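Local structure of hypothetical protein TTHA0227 (Thermus thermophilus, 2EJQ) at residues V43-E48 with A69-S74; E19-G24 with H99-L104. The protein is of unknown function but binds metal ions and probably belongs to the zincin-like metallopeptidases. The protein carries 1 engineered substitution. All coordinates share one frame; numbering follows the deposited sequence.

Contact 1 (V43-E48 with A69-S74)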
loop_
_atom_site.group_PDB
_atom_site.type_symbol
_atom_site.label_atom_id
_atom_site.label_comp_id
_atom_site.label_asym_id
_atom_site.label_seq_id
_atom_site.Cartn_x
_atom_site.Cartn_y
_atom_site.Cartn_z
ATOM N N VAL A 43 -15.039 -1.706 9.286
ATOM C CA VAL A 43 -14.205 -1.890 8.103
ATOM C C VAL A 43 -12.813 -1.309 8.302
ATOM O O VAL A 43 -12.653 -0.171 8.747
ATOM C CB VAL A 43 -14.860 -1.230 6.857
ATOM C CG1 VAL A 43 -13.919 -1.294 5.662
ATOM C CG2 VAL A 43 -16.169 -1.929 6.529
ATOM N N TRP A 44 -11.807 -2.104 7.966
ATOM C CA TRP A 44 -10.427 -1.681 8.113
ATOM C C TRP A 44 -9.735 -1.556 6.774
ATOM O O TRP A 44 -9.975 -2.349 5.867
ATOM C CB TRP A 44 -9.660 -2.679 8.974
ATOM C CG TRP A 44 -10.261 -2.847 10.315
ATOM C CD1 TRP A 44 -11.240 -3.726 10.676
ATOM C CD2 TRP A 44 -9.957 -2.078 11.481
ATOM N NE1 TRP A 44 -11.563 -3.552 12.000
ATOM C CE2 TRP A 44 -10.790 -2.547 12.518
ATOM C CE3 TRP A 44 -9.059 -1.037 11.748
ATOM C CZ2 TRP A 44 -10.756 -2.009 13.804
ATOM C CZ3 TRP A 44 -9.024 -0.503 13.029
ATOM C CH2 TRP A 44 -9.869 -0.992 14.043
ATOM N N ARG A 45 -8.879 -0.548 6.655
ATOM C CA ARG A 45 -8.119 -0.328 5.436
ATOM C C ARG A 45 -6.823 -1.139 5.530
ATOM O O ARG A 45 -5.987 -0.862 6.385
ATOM C CB ARG A 45 -7.785 1.157 5.291
ATOM C CG ARG A 45 -7.058 1.489 4.000
ATOM C CD ARG A 45 -6.869 2.990 3.830
ATOM N NE ARG A 45 -8.111 3.683 3.499
ATOM C CZ ARG A 45 -8.210 5.002 3.373
ATOM N NH1 ARG A 45 -7.139 5.766 3.555
ATOM N NH2 ARG A 45 -9.371 5.559 3.064
ATOM N N LEU A 46 -6.665 -2.142 4.666
ATOM C CA LEU A 46 -5.448 -2.964 4.669
ATOM C C LEU A 46 -4.226 -2.229 4.090
ATOM O O LEU A 46 -3.086 -2.505 4.464
ATOM C CB LEU A 46 -5.680 -4.264 3.884
ATOM C CG LEU A 46 -6.846 -5.144 4.347
ATOM C CD1 LEU A 46 -6.877 -6.451 3.544
ATOM C CD2 LEU A 46 -6.713 -5.427 5.839
ATOM N N GLY A 47 -4.473 -1.303 3.171
ATOM C CA GLY A 47 -3.392 -0.543 2.569
ATOM C C GLY A 47 -3.895 0.658 1.782
ATOM O O GLY A 47 -5.098 0.894 1.687
ATOM N N GLU A 48 -2.974 1.438 1.231
ATOM C CA GLU A 48 -3.359 2.588 0.435
ATOM C C GLU A 48 -2.183 3.149 -0.339
ATOM O O GLU A 48 -1.019 2.853 -0.053
ATOM C CB GLU A 48 -3.986 3.690 1.310
ATOM C CG GLU A 48 -3.019 4.414 2.223
ATOM C CD GLU A 48 -3.693 5.498 3.068
ATOM O OE1 GLU A 48 -4.123 6.534 2.519
ATOM O OE2 GLU A 48 -3.796 5.313 4.293
ATOM N N ALA A 69 1.267 1.942 1.186
ATOM C CA ALA A 69 1.378 1.688 2.616
ATOM C C ALA A 69 0.523 0.481 2.973
ATOM O O ALA A 69 -0.570 0.314 2.434
ATOM C CB ALA A 69 0.912 2.902 3.400
ATOM N N LEU A 70 1.036 -0.365 3.865
ATOM C CA LEU A 70 0.304 -1.533 4.334
ATOM C C LEU A 70 0.147 -1.376 5.849
ATOM O O LEU A 70 1.074 -0.936 6.534
ATOM C CB LEU A 70 1.053 -2.829 3.999
ATOM C CG LEU A 70 1.035 -3.315 2.537
ATOM C CD1 LEU A 70 1.764 -4.644 2.422
ATOM C CD2 LEU A 70 -0.389 -3.479 2.066
ATOM N N TYR A 71 -1.031 -1.713 6.368
ATOM C CA TYR A 71 -1.292 -1.588 7.795
ATOM C C TYR A 71 -1.443 -2.976 8.410
ATOM O O TYR A 71 -2.488 -3.610 8.281
ATOM C CB TYR A 71 -2.560 -0.763 7.998
ATOM C CG TYR A 71 -2.449 0.611 7.376
ATOM C CD1 TYR A 71 -1.577 1.561 7.903
ATOM C CD2 TYR A 71 -3.170 0.943 6.224
ATOM C CE1 TYR A 71 -1.419 2.797 7.306
ATOM C CE2 TYR A 71 -3.017 2.180 5.621
ATOM C CZ TYR A 71 -2.136 3.103 6.167
ATOM O OH TYR A 71 -1.954 4.324 5.565
ATOM N N TYR A 72 -0.391 -3.443 9.075
ATOM C CA TYR A 72 -0.414 -4.754 9.704
ATOM C C TYR A 72 -1.563 -4.896 10.701
ATOM O O TYR A 72 -2.209 -5.939 10.762
ATOM C CB TYR A 72 0.920 -5.027 10.397
ATOM C CG TYR A 72 0.966 -6.348 11.134
ATOM C CD1 TYR A 72 0.823 -7.551 10.448
ATOM C CD2 TYR A 72 1.160 -6.392 12.518
ATOM C CE1 TYR A 72 0.873 -8.767 11.115
ATOM C CE2 TYR A 72 1.212 -7.608 13.201
ATOM C CZ TYR A 72 1.070 -8.795 12.490
ATOM O OH TYR A 72 1.155 -10.012 13.132
ATOM N N GLY A 73 -1.828 -3.843 11.466
ATOM C CA GLY A 73 -2.910 -3.899 12.437
ATOM C C GLY A 73 -4.275 -4.131 11.809
ATOM O O GLY A 73 -5.136 -4.791 12.398
ATOM N N SER A 74 -4.493 -3.577 10.617
ATOM C CA SER A 74 -5.767 -3.762 9.935
ATOM C C SER A 74 -5.933 -5.219 9.527
ATOM O O SER A 74 -7.035 -5.751 9.591
ATOM C CB SER A 74 -5.858 -2.867 8.702
ATOM O OG SER A 74 -5.945 -1.512 9.074
#

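Contact 2 (E19-G24 with H99-L104)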
loop_
_atom_site.group_PDB
_atom_site.type_symbol
_atom_site.label_atom_id
_atom_site.label_comp_id
_atom_site.label_asym_id
_atom_site.label_seq_id
_atom_site.Cartn_x
_atom_site.Cartn_y
_atom_site.Cartn_z
ATOM N N GLU A 19 9.540 -5.357 -12.369
ATOM C CA GLU A 19 10.182 -4.067 -12.160
ATOM C C GLU A 19 9.549 -2.879 -12.912
ATOM O O GLU A 19 9.366 -1.806 -12.338
ATOM C CB GLU A 19 11.668 -4.192 -12.517
ATOM C CG GLU A 19 12.597 -3.281 -11.737
ATOM C CD GLU A 19 12.403 -3.387 -10.232
ATOM O OE1 GLU A 19 12.044 -4.480 -9.741
ATOM O OE2 GLU A 19 12.622 -2.375 -9.533
ATOM N N ASP A 20 9.193 -3.061 -14.180
ATOM C CA ASP A 20 8.615 -1.955 -14.945
ATOM C C ASP A 20 7.296 -1.391 -14.400
ATOM O O ASP A 20 6.935 -0.257 -14.716
ATOM C CB ASP A 20 8.450 -2.346 -16.419
ATOM C CG ASP A 20 7.545 -3.537 -16.609
ATOM O OD1 ASP A 20 7.873 -4.614 -16.072
ATOM O OD2 ASP A 20 6.510 -3.398 -17.295
ATOM N N PHE A 21 6.580 -2.170 -13.588
ATOM C CA PHE A 21 5.324 -1.703 -12.989
ATOM C C PHE A 21 5.630 -0.746 -11.845
ATOM O O PHE A 21 4.782 0.038 -11.444
ATOM C CB PHE A 21 4.511 -2.858 -12.393
ATOM C CG PHE A 21 3.816 -3.720 -13.405
ATOM C CD1 PHE A 21 3.110 -3.150 -14.458
ATOM C CD2 PHE A 21 3.812 -5.105 -13.267
ATOM C CE1 PHE A 21 2.408 -3.943 -15.359
ATOM C CE2 PHE A 21 3.113 -5.907 -14.162
ATOM C CZ PHE A 21 2.409 -5.328 -15.210
ATOM N N LYS A 22 6.844 -0.817 -11.313
ATOM C CA LYS A 22 7.227 0.018 -10.178
ATOM C C LYS A 22 7.853 1.359 -10.551
ATOM O O LYS A 22 8.341 2.087 -9.669
ATOM C CB LYS A 22 8.189 -0.765 -9.291
ATOM C CG LYS A 22 7.742 -2.196 -9.053
ATOM C CD LYS A 22 8.681 -2.894 -8.107
ATOM C CE LYS A 22 8.222 -4.297 -7.823
ATOM N NZ LYS A 22 9.270 -5.001 -7.050
ATOM N N ARG A 23 7.825 1.695 -11.847
ATOM C CA ARG A 23 8.428 2.961 -12.303
ATOM C C ARG A 23 7.697 4.135 -11.662
ATOM O O ARG A 23 6.466 4.226 -11.685
ATOM C CB ARG A 23 8.378 3.113 -13.842
ATOM C CG ARG A 23 6.913 3.070 -14.354
ATOM C CD ARG A 23 6.811 3.683 -15.792
ATOM N NE ARG A 23 6.180 2.903 -16.871
ATOM C CZ ARG A 23 4.926 2.564 -16.792
ATOM N NH1 ARG A 23 4.297 2.960 -15.743
ATOM N NH2 ARG A 23 4.290 1.888 -17.730
ATOM N N GLY A 24 8.467 5.030 -11.064
ATOM C CA GLY A 24 7.867 6.199 -10.452
ATOM C C GLY A 24 7.463 5.973 -9.016
ATOM O O GLY A 24 7.072 6.914 -8.321
ATOM N N HIS A 99 -3.403 1.749 -8.486
ATOM C CA HIS A 99 -3.645 3.169 -8.269
ATOM C C HIS A 99 -2.441 4.011 -8.671
ATOM O O HIS A 99 -2.593 5.139 -9.123
ATOM C CB HIS A 99 -3.978 3.417 -6.801
ATOM C CG HIS A 99 -5.292 2.837 -6.385
ATOM N ND1 HIS A 99 -5.600 2.537 -5.077
ATOM C CD2 HIS A 99 -6.388 2.512 -7.113
ATOM C CE1 HIS A 99 -6.828 2.052 -5.014
ATOM N NE2 HIS A 99 -7.326 2.027 -6.238
ATOM N N HIS A 100 -1.248 3.452 -8.492
ATOM C CA HIS A 100 -0.012 4.139 -8.841
ATOM C C HIS A 100 0.036 4.348 -10.345
ATOM O O HIS A 100 0.335 5.445 -10.815
ATOM C CB HIS A 100 1.210 3.314 -8.410
ATOM C CG HIS A 100 2.513 3.830 -8.945
ATOM N ND1 HIS A 100 3.047 5.046 -8.573
ATOM C CD2 HIS A 100 3.386 3.295 -9.831
ATOM C CE1 HIS A 100 4.188 5.237 -9.209
ATOM N NE2 HIS A 100 4.418 4.191 -9.979
ATOM N N LEU A 101 -0.261 3.287 -11.093
ATOM C CA LEU A 101 -0.236 3.367 -12.541
ATOM C C LEU A 101 -1.268 4.370 -13.031
ATOM O O LEU A 101 -0.992 5.149 -13.932
ATOM C CB LEU A 101 -0.487 1.987 -13.173
ATOM C CG LEU A 101 0.567 0.897 -12.917
ATOM C CD1 LEU A 101 0.126 -0.411 -13.542
ATOM C CD2 LEU A 101 1.882 1.319 -13.500
ATOM N N GLU A 102 -2.452 4.364 -12.430
ATOM C CA GLU A 102 -3.499 5.290 -12.840
ATOM C C GLU A 102 -3.148 6.727 -12.483
ATOM O O GLU A 102 -3.533 7.651 -13.186
ATOM C CB GLU A 102 -4.829 4.899 -12.204
ATOM C CG GLU A 102 -5.281 3.508 -12.576
ATOM C CD GLU A 102 -6.594 3.126 -11.922
ATOM O OE1 GLU A 102 -6.836 3.562 -10.777
ATOM O OE2 GLU A 102 -7.376 2.380 -12.546
ATOM N N SER A 103 -2.408 6.907 -11.396
ATOM C CA SER A 103 -1.992 8.238 -10.966
ATOM C C SER A 103 -0.914 8.807 -11.901
ATOM O O SER A 103 -0.864 10.010 -12.136
ATOM C CB SER A 103 -1.456 8.184 -9.535
ATOM O OG SER A 103 -1.052 9.471 -9.092
ATOM N N LEU A 104 -0.046 7.944 -12.427
ATOM C CA LEU A 104 1.004 8.391 -13.336
ATOM C C LEU A 104 0.418 8.759 -14.686
ATOM O O LEU A 104 0.766 9.787 -15.261
ATOM C CB LEU A 104 2.058 7.303 -13.538
ATOM C CG LEU A 104 3.076 7.084 -12.425
ATOM C CD1 LEU A 104 4.115 6.086 -12.903
ATOM C CD2 LEU A 104 3.750 8.396 -12.069
#

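Contact 1 (V43-E48 with A69-S74)
Y71 and E48 meet through their polar ends. Y71 OH gives a hydrogen bond to E48 OE2, modelled at 2.4 Å, so short that the exact length is doubtful. The carboxylate oxygen sits at the edge of the phenol ring, near its plane, while the carboxylate plane is turned 66° from the ring. E48 reaches the hydroxyl because its CG lies between the backbone N and the carbonyl carbon (chi1 71°) and the chain then runs extended. The ring of Y71 also lies beside the backbone of 45-47, with CD2 3.3 Å from R45 O. That carbonyl has a true donor in S74 OG, 2.8 Å away and well above the carbonyl plane. S74 CB packs on W44 CB, and L46 CD2 touches the S74 backbone at its carbonyl carbon, 3.8 Å away. A phenylalanine in place of Y71 would probably keep the ring packing but leave E48 OE2 without its hydroxyl donor.

The backbone sets these groups in place. G47 and L70 form an antiparallel non-hydrogen-bonded pair, with CA atoms 4.2 Å apart. E48 and A69 form the hydrogen-bonded pair next to it: E48 N to A69 O is 2.9 Å, and A69 N to E48 O is 2.8 Å and nearly straight. Y71 N adds a straight bond to L46 O just before helix 72-78, where Y71 is the N-cap residue. G47 suits the tight pairing, since a CB there would clash with A69 O.

Further out, K35 pairs with E48 OE2 and E37 with R45. Strand 67-71 is the middle strand, between 47-50 and the parallel strand 27-31. L46 and L70 both touch T92 of helix 85-105.

Contact 2 (E19-G24 with H99-L104)
H100 and R23 join the loop between helix 3-16 and strand 27-31 to helix 85-105, which carries an HExxH sequence (H95, E96, H99) consistent with the zincin fold. No metal is bound to it here. The contact lies mainly on the surface.

One hydrogen bond crosses. H100 NE2 donates to R23 O at 2.7 Å, with an N-H...O angle of 167°. The acceptor lies almost in the imidazole plane, but the donor stands well above the plane of the R23 carbonyl. The ring is placed by its first torsion, which sets CG opposite the backbone N (chi1 170°) and sends the imidazole out to the loop. Y49 OH bonds to ND1, so both ring nitrogens have partners and the rotation of this buried ring is fixed.

The remaining contacts are van der Waals. F21 CD1 meets L101 CD1 at 4.2 Å, the two side chains crossing at a slant. L101 CD2 touches R23 NH1 at 3.7 Å, and these side chains cross at about a right angle. L104 CD1 comes up to R23 O from a further helical turn.

G24 has a positive phi (89°), a backbone shape in which a CB would run into the carbonyl oxygen of R23. A CB would also crowd L104 CD1 and H100 CE1. H100 CE1 itself lies 3.4 Å from G24 C.

Overall arrangement
Contact 1 is partly buried, and contact 2 is mostly at the surface. Their centres are 20 Å apart, on opposite sides of the chain's centre, and they do not touch. Both involve helix 85-105: contact 2 uses its C-terminal part directly, while contact 1 meets T92 in its earlier part through L46 and L70. Strand 47-50 is a second shared element, since Y49 follows the paired E48 and bonds to H100. Contact 1 relies on strand pairing, reinforced by charged and hydroxyl side chains. Contact 2 has no strand pairing; one histidine-to-carbonyl bond and a few leucine methyl contacts, with a ring, a guanidinium and a carbonyl, join loop to helix.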